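Peroxidase (Cellulomonas bogoriensis 69B4 = DSM 16987, PDB 6QZO) probably acts as a haem b peroxidase of the dye-decolorizing (DyP) type, using peroxide to oxidise its substrates. Local coordinates at residues P44-L55 and A170-R181; L78-E89 and H157-E165. All coordinates share one frame; numbering follows the deposited sequence.

Contact 1 of 2, residues P44-L55 and A170-R181; sequences PPSFIALVALDL and ASVRWVQRGFRR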
# COMPACT_ATOMS: atom_id res chain seq x y z
N PRO A 44 13.62 -0.89 -10.93
CA PRO A 44 12.52 -1.14 -9.99
C PRO A 44 11.41 -0.11 -10.09
O PRO A 44 11.65 1.09 -10.02
CB PRO A 44 13.22 -1.13 -8.62
CG PRO A 44 14.66 -1.45 -8.93
CD PRO A 44 14.92 -0.78 -10.26
N PRO A 45 10.15 -0.54 -10.32
CA PRO A 45 9.00 0.36 -10.32
C PRO A 45 8.50 0.60 -8.89
O PRO A 45 9.06 0.04 -7.97
CB PRO A 45 8.00 -0.44 -11.16
CG PRO A 45 8.25 -1.86 -10.72
CD PRO A 45 9.75 -1.94 -10.57
N SER A 46 7.43 1.37 -8.74
CA SER A 46 6.98 1.95 -7.45
C SER A 46 6.54 0.87 -6.45
O SER A 46 6.79 1.07 -5.24
CB SER A 46 5.90 2.96 -7.68
OG SER A 46 6.39 4.07 -8.41
N PHE A 47 5.90 -0.22 -6.89
CA PHE A 47 5.23 -1.17 -5.96
C PHE A 47 5.66 -2.61 -6.20
O PHE A 47 6.03 -2.97 -7.34
CB PHE A 47 3.72 -1.00 -6.04
CG PHE A 47 3.31 0.44 -5.91
CD1 PHE A 47 3.57 1.14 -4.75
CD2 PHE A 47 2.75 1.11 -6.98
CE1 PHE A 47 3.25 2.49 -4.64
CE2 PHE A 47 2.41 2.46 -6.87
CZ PHE A 47 2.67 3.14 -5.70
N ILE A 48 5.57 -3.40 -5.12
CA ILE A 48 5.91 -4.85 -5.06
C ILE A 48 4.91 -5.58 -4.15
O ILE A 48 4.55 -5.05 -3.09
CB ILE A 48 7.34 -5.08 -4.54
CG1 ILE A 48 7.76 -6.53 -4.74
CG2 ILE A 48 7.49 -4.64 -3.09
CD1 ILE A 48 9.26 -6.72 -4.71
N ALA A 49 4.53 -6.79 -4.57
CA ALA A 49 3.89 -7.80 -3.70
C ALA A 49 4.65 -9.10 -3.94
O ALA A 49 4.67 -9.54 -5.09
CB ALA A 49 2.42 -7.93 -4.01
N LEU A 50 5.34 -9.62 -2.92
CA LEU A 50 5.89 -10.99 -2.96
C LEU A 50 4.81 -11.92 -2.40
O LEU A 50 4.47 -11.77 -1.20
CB LEU A 50 7.13 -11.05 -2.09
CG LEU A 50 8.42 -10.39 -2.54
CD1 LEU A 50 8.97 -11.02 -3.78
CD2 LEU A 50 8.34 -8.89 -2.70
N VAL A 51 4.29 -12.80 -3.25
CA VAL A 51 3.28 -13.81 -2.87
C VAL A 51 3.95 -15.19 -2.80
O VAL A 51 4.27 -15.75 -3.86
CB VAL A 51 2.08 -13.81 -3.83
CG1 VAL A 51 0.98 -14.73 -3.34
CG2 VAL A 51 1.53 -12.40 -4.04
N ALA A 52 4.20 -15.68 -1.59
CA ALA A 52 4.65 -17.05 -1.31
C ALA A 52 3.43 -17.96 -1.28
O ALA A 52 2.44 -17.63 -0.60
CB ALA A 52 5.41 -17.11 -0.01
N LEU A 53 3.51 -19.09 -2.00
CA LEU A 53 2.44 -20.11 -1.99
C LEU A 53 3.05 -21.43 -1.56
O LEU A 53 4.27 -21.61 -1.74
CB LEU A 53 1.79 -20.19 -3.38
CG LEU A 53 1.17 -18.88 -3.88
CD1 LEU A 53 2.10 -18.16 -4.85
CD2 LEU A 53 -0.18 -19.13 -4.54
N ASP A 54 2.23 -22.28 -0.94
CA ASP A 54 2.60 -23.67 -0.57
C ASP A 54 1.80 -24.63 -1.44
O ASP A 54 0.58 -24.45 -1.59
CB ASP A 54 2.41 -23.90 0.92
CG ASP A 54 3.52 -23.35 1.78
OD1 ASP A 54 4.61 -23.05 1.23
OD2 ASP A 54 3.28 -23.21 2.99
N LEU A 55 2.46 -25.62 -2.03
CA LEU A 55 1.79 -26.66 -2.84
C LEU A 55 0.92 -27.52 -1.92
O LEU A 55 1.27 -27.66 -0.74
CB LEU A 55 2.86 -27.49 -3.56
CG LEU A 55 3.70 -26.70 -4.57
CD1 LEU A 55 4.90 -27.49 -5.02
CD2 LEU A 55 2.82 -26.35 -5.77
N ALA A 170 -1.95 -24.74 -5.27
CA ALA A 170 -1.14 -24.05 -4.24
C ALA A 170 -2.02 -23.02 -3.55
O ALA A 170 -2.90 -22.45 -4.22
CB ALA A 170 0.05 -23.41 -4.88
N SER A 171 -1.77 -22.80 -2.25
CA SER A 171 -2.48 -21.78 -1.44
C SER A 171 -1.47 -20.75 -0.93
O SER A 171 -0.27 -21.08 -0.84
CB SER A 171 -3.25 -22.43 -0.34
OG SER A 171 -2.39 -23.13 0.54
N VAL A 172 -1.95 -19.54 -0.66
CA VAL A 172 -1.12 -18.40 -0.18
C VAL A 172 -0.56 -18.76 1.20
O VAL A 172 -1.32 -19.24 2.04
CB VAL A 172 -1.93 -17.09 -0.12
CG1 VAL A 172 -1.10 -15.97 0.49
CG2 VAL A 172 -2.45 -16.70 -1.48
N ARG A 173 0.75 -18.54 1.38
CA ARG A 173 1.43 -18.73 2.68
C ARG A 173 1.61 -17.35 3.33
O ARG A 173 1.24 -17.18 4.51
CB ARG A 173 2.76 -19.43 2.44
CG ARG A 173 3.56 -19.68 3.71
CD ARG A 173 4.94 -20.22 3.40
NE ARG A 173 5.65 -20.38 4.66
CZ ARG A 173 5.49 -21.39 5.50
NH1 ARG A 173 4.66 -22.38 5.23
NH2 ARG A 173 6.18 -21.42 6.63
N TRP A 174 2.16 -16.41 2.56
CA TRP A 174 2.28 -14.99 2.97
C TRP A 174 2.32 -14.10 1.73
O TRP A 174 2.56 -14.60 0.61
CB TRP A 174 3.50 -14.75 3.87
CG TRP A 174 4.83 -15.30 3.43
CD1 TRP A 174 5.48 -16.34 4.02
CD2 TRP A 174 5.73 -14.79 2.43
NE1 TRP A 174 6.70 -16.54 3.44
CE2 TRP A 174 6.88 -15.60 2.46
CE3 TRP A 174 5.67 -13.76 1.49
CZ2 TRP A 174 7.96 -15.42 1.58
CZ3 TRP A 174 6.75 -13.57 0.63
CH2 TRP A 174 7.87 -14.39 0.68
N VAL A 175 2.04 -12.82 1.97
CA VAL A 175 2.15 -11.70 0.99
C VAL A 175 2.84 -10.55 1.72
O VAL A 175 2.33 -10.13 2.77
CB VAL A 175 0.78 -11.25 0.47
CG1 VAL A 175 0.91 -10.19 -0.60
CG2 VAL A 175 -0.06 -12.42 -0.03
N GLN A 176 3.96 -10.09 1.17
CA GLN A 176 4.72 -8.92 1.67
C GLN A 176 4.58 -7.83 0.61
O GLN A 176 4.91 -8.09 -0.55
CB GLN A 176 6.17 -9.32 1.93
CG GLN A 176 6.29 -10.40 3.01
CD GLN A 176 7.72 -10.63 3.42
OE1 GLN A 176 8.41 -9.72 3.89
NE2 GLN A 176 8.20 -11.85 3.23
N ARG A 177 4.07 -6.67 1.01
CA ARG A 177 3.79 -5.52 0.13
C ARG A 177 4.80 -4.43 0.46
O ARG A 177 5.13 -4.26 1.65
CB ARG A 177 2.34 -5.04 0.34
CG ARG A 177 1.34 -6.19 0.43
CD ARG A 177 -0.08 -5.69 0.65
NE ARG A 177 -1.06 -6.72 0.41
CZ ARG A 177 -1.42 -7.17 -0.78
NH1 ARG A 177 -0.83 -6.74 -1.89
NH2 ARG A 177 -2.35 -8.12 -0.84
N GLY A 178 5.31 -3.74 -0.55
CA GLY A 178 6.28 -2.66 -0.34
C GLY A 178 6.14 -1.59 -1.40
O GLY A 178 5.36 -1.81 -2.38
N PHE A 179 6.89 -0.49 -1.23
CA PHE A 179 6.77 0.73 -2.05
C PHE A 179 8.08 1.51 -2.07
O PHE A 179 8.92 1.40 -1.14
CB PHE A 179 5.64 1.62 -1.52
CG PHE A 179 5.78 2.04 -0.08
CD1 PHE A 179 6.50 3.17 0.26
CD2 PHE A 179 5.16 1.32 0.93
CE1 PHE A 179 6.61 3.58 1.58
CE2 PHE A 179 5.27 1.73 2.24
CZ PHE A 179 6.00 2.85 2.57
N ARG A 180 8.25 2.26 -3.15
CA ARG A 180 9.19 3.39 -3.29
C ARG A 180 8.33 4.60 -3.65
O ARG A 180 7.09 4.51 -3.51
CB ARG A 180 10.22 3.11 -4.38
CG ARG A 180 10.96 1.78 -4.22
CD ARG A 180 11.89 1.53 -5.40
NE ARG A 180 12.74 0.38 -5.12
CZ ARG A 180 14.02 0.26 -5.47
NH1 ARG A 180 14.66 1.23 -6.12
NH2 ARG A 180 14.68 -0.84 -5.14
N ARG A 181 8.93 5.65 -4.18
CA ARG A 181 8.18 6.85 -4.64
C ARG A 181 7.35 6.46 -5.87
O ARG A 181 7.60 5.40 -6.47
CB ARG A 181 9.14 8.02 -4.79
CG ARG A 181 9.71 8.47 -3.45
CD ARG A 181 9.80 9.97 -3.33
NE ARG A 181 10.25 10.41 -2.00
CZ ARG A 181 9.51 11.01 -1.08
NH1 ARG A 181 8.22 11.27 -1.27
NH2 ARG A 181 10.07 11.35 0.07
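Ala52 lays its methyl over the six-membered ring of Trp174, CB lying 3.3 Å from the ring centroid and 14° off the normal, a CH-pi contact across a hydrogen-bonded antiparallel pair. Trp174 CG is placed between its backbone N and carbonyl carbon (chi1 49°), which carries the indole toward Ala52; its opposite face carries the amide nitrogen NE2 of Gln176, and Leu50 CB meets its edge at CZ3, 3.7 Å away. On the other side of the sheet Val51 and Val175 stand side by side, CG2 to CG1 4.1 Å, and Val51 also packs on Val159 of helix 152-165. Strands 47-55 and 170-179 are neighbours in the four-stranded antiparallel sheet of the N-terminal ferredoxin-like half of the DyP fold. Their ladder slips by one residue where Arg173 and Trp174 both face Ala52, a classic beta bulge: Ala52 O takes a nearly straight bond from Arg173 N (2.8 Å) and only a weak one from Trp174 N. From the bulge itself the Arg173 chain runs out extended as far as NE and brings NH1, in the guanidinium plane, to the syn lone pair of Asp54 OD2 at 2.8 Å, the two planes turned 51° apart; its NE bonds to Cys139 O. A leucine in place of Arg173 would probably leave the Asp54 carboxylate without its charged mate and Cys139 O without that donor. At the far end Pro44 CB rests over the guanidinium face of Arg180, 3.5 Å from CZ, while Arg180 NH2 bonds to Ala309 O. Beside it Ser46 OG donates to a lone pair of Arg181 O at 2.6 Å.

Contact 2 of 2, residues L78-E89 and H157-E165; sequences LTTGRPGLADSE and HAVRVLTKE
Leu78 and Val161 meet tip to tip, CD1 against CG1 at 3.9 Å, and from this point the loop 78-89 spreads over one side of helix 152-165. The same CD1 also rests on the backbone of the helix, 4.0 Å from Ala158 CA, while the other branch, CD2, reaches His157 CD2 at 4.0 Å, the two side chains crossing at about a right angle. The two methyls of Val161 serve different partners: CG1 turns to Leu78 and to the backbone of Gly84, its CA 4.2 Å away, whereas CG2 lies above the His157 ring, offset toward the rim, and touches Asp87 CG at 3.6 Å.

Outward from this apolar patch comes the imidazole. With CG anti to the backbone N (chi1 -175°), His157 sends NE2 toward the loop, where it donates to Asp87 OD2 at 2.7 Å. The acceptor lies near the ring plane but is met on its syn side, 34° out of the carboxylate plane. Gly84 N binds the anti lone pair of the same oxygen, and two donors thus grip OD2 and tie the loop to itself as well as to the helix. Farther along the helix Glu165, bent at chi2, offers the syn lone pair of OE1 to Ala86 N at 3.1 Å. Its carboxylate also lies against the Ala86 methyl. Lys164 NZ comes 3.0 Å from Ser88 OG at a poor angle for bonding; its stronger partner is Asp244 of the second subunit, and Glu89 likewise forms a salt bridge to Arg251 of that subunit. Where the loop begins, helix 61-78 finishes in a Schellman motif with Gly81, at positive phi, in the C-prime position, while the histidine-carboxylate bond holds the following loop against helix 152-165, away from the haem.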
# COMPACT_ATOMS: atom_id res chain seq x y z
N LEU A 78 -1.15 -10.38 -18.71
CA LEU A 78 -1.28 -9.24 -17.76
C LEU A 78 -0.18 -8.20 -18.06
O LEU A 78 -0.51 -7.01 -18.12
CB LEU A 78 -1.22 -9.75 -16.31
CG LEU A 78 -2.40 -10.61 -15.85
CD1 LEU A 78 -2.09 -11.31 -14.54
CD2 LEU A 78 -3.66 -9.78 -15.71
N THR A 79 1.04 -8.64 -18.34
CA THR A 79 2.23 -7.75 -18.56
C THR A 79 2.08 -6.97 -19.88
O THR A 79 2.80 -5.96 -20.03
CB THR A 79 3.55 -8.53 -18.50
OG1 THR A 79 3.52 -9.55 -19.50
CG2 THR A 79 3.80 -9.14 -17.15
N THR A 80 1.18 -7.39 -20.77
CA THR A 80 0.92 -6.70 -22.07
C THR A 80 -0.44 -6.00 -22.01
O THR A 80 -0.89 -5.50 -23.06
CB THR A 80 1.03 -7.66 -23.25
OG1 THR A 80 0.09 -8.72 -23.08
CG2 THR A 80 2.43 -8.23 -23.39
N GLY A 81 -1.04 -5.93 -20.82
CA GLY A 81 -2.31 -5.21 -20.59
C GLY A 81 -3.49 -5.95 -21.21
O GLY A 81 -4.47 -5.28 -21.62
N ARG A 82 -3.41 -7.28 -21.28
CA ARG A 82 -4.54 -8.15 -21.69
C ARG A 82 -5.01 -8.89 -20.44
O ARG A 82 -4.20 -9.23 -19.59
CB ARG A 82 -4.15 -9.13 -22.79
CG ARG A 82 -3.77 -8.50 -24.12
CD ARG A 82 -3.24 -9.56 -25.09
NE ARG A 82 -1.98 -10.18 -24.62
CZ ARG A 82 -1.55 -11.40 -24.93
NH1 ARG A 82 -2.24 -12.21 -25.73
NH2 ARG A 82 -0.39 -11.81 -24.44
N PRO A 83 -6.33 -9.13 -20.31
CA PRO A 83 -6.86 -9.94 -19.22
C PRO A 83 -6.21 -11.33 -19.17
O PRO A 83 -5.85 -11.83 -20.19
CB PRO A 83 -8.36 -10.09 -19.52
CG PRO A 83 -8.66 -8.89 -20.40
CD PRO A 83 -7.40 -8.64 -21.20
N GLY A 84 -6.10 -11.90 -17.98
CA GLY A 84 -5.62 -13.27 -17.74
C GLY A 84 -6.63 -14.30 -18.16
O GLY A 84 -7.69 -13.93 -18.71
N LEU A 85 -6.31 -15.57 -17.91
CA LEU A 85 -7.13 -16.75 -18.28
C LEU A 85 -8.29 -16.83 -17.28
O LEU A 85 -9.46 -16.79 -17.75
CB LEU A 85 -6.20 -17.97 -18.25
CG LEU A 85 -6.82 -19.37 -18.22
CD1 LEU A 85 -7.76 -19.61 -19.38
CD2 LEU A 85 -5.71 -20.41 -18.21
N ALA A 86 -8.00 -16.86 -15.97
CA ALA A 86 -9.04 -16.85 -14.90
C ALA A 86 -9.30 -15.39 -14.48
O ALA A 86 -9.03 -15.07 -13.27
CB ALA A 86 -8.61 -17.70 -13.72
N ASP A 87 -9.77 -14.55 -15.41
CA ASP A 87 -9.83 -13.07 -15.22
C ASP A 87 -11.24 -12.57 -15.57
O ASP A 87 -11.56 -12.39 -16.75
CB ASP A 87 -8.72 -12.36 -15.99
CG ASP A 87 -8.55 -10.89 -15.62
OD1 ASP A 87 -9.47 -10.31 -14.99
OD2 ASP A 87 -7.53 -10.31 -16.03
N SER A 88 -12.03 -12.35 -14.52
CA SER A 88 -13.44 -11.89 -14.54
C SER A 88 -13.51 -10.36 -14.42
O SER A 88 -14.64 -9.84 -14.51
CB SER A 88 -14.20 -12.59 -13.44
OG SER A 88 -13.39 -12.74 -12.27
N GLU A 89 -12.37 -9.66 -14.25
CA GLU A 89 -12.31 -8.17 -14.15
C GLU A 89 -11.33 -7.63 -15.20
O GLU A 89 -10.32 -7.03 -14.87
CB GLU A 89 -11.94 -7.72 -12.74
CG GLU A 89 -12.93 -8.14 -11.68
CD GLU A 89 -12.68 -9.52 -11.10
OE1 GLU A 89 -11.55 -9.76 -10.59
OE2 GLU A 89 -13.59 -10.37 -11.19
N HIS A 157 -4.85 -6.45 -9.05
CA HIS A 157 -5.51 -7.30 -10.07
C HIS A 157 -4.62 -8.50 -10.40
O HIS A 157 -5.11 -9.63 -10.31
CB HIS A 157 -5.82 -6.54 -11.35
CG HIS A 157 -6.59 -7.38 -12.29
ND1 HIS A 157 -7.79 -7.96 -11.93
CD2 HIS A 157 -6.34 -7.78 -13.55
CE1 HIS A 157 -8.25 -8.66 -12.95
NE2 HIS A 157 -7.38 -8.57 -13.95
N ALA A 158 -3.37 -8.24 -10.79
CA ALA A 158 -2.40 -9.30 -11.15
C ALA A 158 -2.35 -10.35 -10.05
O ALA A 158 -2.48 -11.56 -10.35
CB ALA A 158 -1.04 -8.69 -11.37
N VAL A 159 -2.18 -9.91 -8.80
CA VAL A 159 -2.10 -10.80 -7.61
C VAL A 159 -3.39 -11.63 -7.52
O VAL A 159 -3.30 -12.85 -7.25
CB VAL A 159 -1.84 -9.98 -6.33
CG1 VAL A 159 -2.13 -10.76 -5.06
CG2 VAL A 159 -0.41 -9.43 -6.31
N ARG A 160 -4.54 -11.00 -7.70
CA ARG A 160 -5.86 -11.70 -7.62
C ARG A 160 -5.90 -12.79 -8.70
O ARG A 160 -6.30 -13.93 -8.39
CB ARG A 160 -7.00 -10.68 -7.75
CG ARG A 160 -8.40 -11.26 -7.88
CD ARG A 160 -8.90 -11.87 -6.59
NE ARG A 160 -10.23 -12.47 -6.69
CZ ARG A 160 -10.77 -13.27 -5.77
NH1 ARG A 160 -10.10 -13.57 -4.67
NH2 ARG A 160 -11.95 -13.83 -5.96
N VAL A 161 -5.50 -12.47 -9.93
CA VAL A 161 -5.58 -13.41 -11.09
C VAL A 161 -4.63 -14.58 -10.84
O VAL A 161 -5.08 -15.74 -10.96
CB VAL A 161 -5.30 -12.70 -12.42
CG1 VAL A 161 -5.06 -13.69 -13.55
CG2 VAL A 161 -6.44 -11.74 -12.78
N LEU A 162 -3.37 -14.30 -10.49
CA LEU A 162 -2.34 -15.36 -10.32
C LEU A 162 -2.73 -16.27 -9.15
O LEU A 162 -2.54 -17.50 -9.27
CB LEU A 162 -0.97 -14.71 -10.10
CG LEU A 162 -0.46 -13.92 -11.30
CD1 LEU A 162 0.69 -13.00 -10.88
CD2 LEU A 162 -0.03 -14.84 -12.43
N THR A 163 -3.28 -15.69 -8.08
CA THR A 163 -3.67 -16.43 -6.85
C THR A 163 -4.82 -17.37 -7.19
O THR A 163 -4.73 -18.57 -6.82
CB THR A 163 -4.03 -15.46 -5.71
OG1 THR A 163 -2.89 -14.65 -5.47
CG2 THR A 163 -4.42 -16.16 -4.43
N LYS A 164 -5.86 -16.86 -7.84
CA LYS A 164 -7.04 -17.65 -8.28
C LYS A 164 -6.61 -18.81 -9.19
O LYS A 164 -7.19 -19.89 -9.07
CB LYS A 164 -8.01 -16.77 -9.07
CG LYS A 164 -8.97 -15.96 -8.23
CD LYS A 164 -9.70 -14.90 -9.05
CE LYS A 164 -10.62 -15.50 -10.09
NZ LYS A 164 -11.44 -14.46 -10.77
N GLU A 165 -5.65 -18.57 -10.09
CA GLU A 165 -5.20 -19.57 -11.09
C GLU A 165 -4.62 -20.80 -10.37
O GLU A 165 -4.76 -21.90 -10.92
CB GLU A 165 -4.14 -18.96 -12.00
CG GLU A 165 -4.13 -19.58 -13.36
CD GLU A 165 -5.38 -19.24 -14.13
OE1 GLU A 165 -5.51 -18.08 -14.59
OE2 GLU A 165 -6.25 -20.14 -14.24

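In the fold
Helix 152-165 leads directly into strand 170-179, and contact 2 is nested along the chain inside the loop that contact 1 closes. Their centres lie 15 Å apart, joined by packing of the helix on the sheet: Val172 CG2 touches Thr163 CG2 at 3.6 Å, and Ala49 CB meets Val159 CG2 at 3.9 Å. The helix is thus packed between the sheet and the loop 78-89. Only contact 1 nears the cofactor, the Arg180 side chain being about 10 Å from the haem and about 7 Å from the side chain of Arg307, a haem-binding residue. Contact 2 lies away from that site, yet both contacts reach the second subunit.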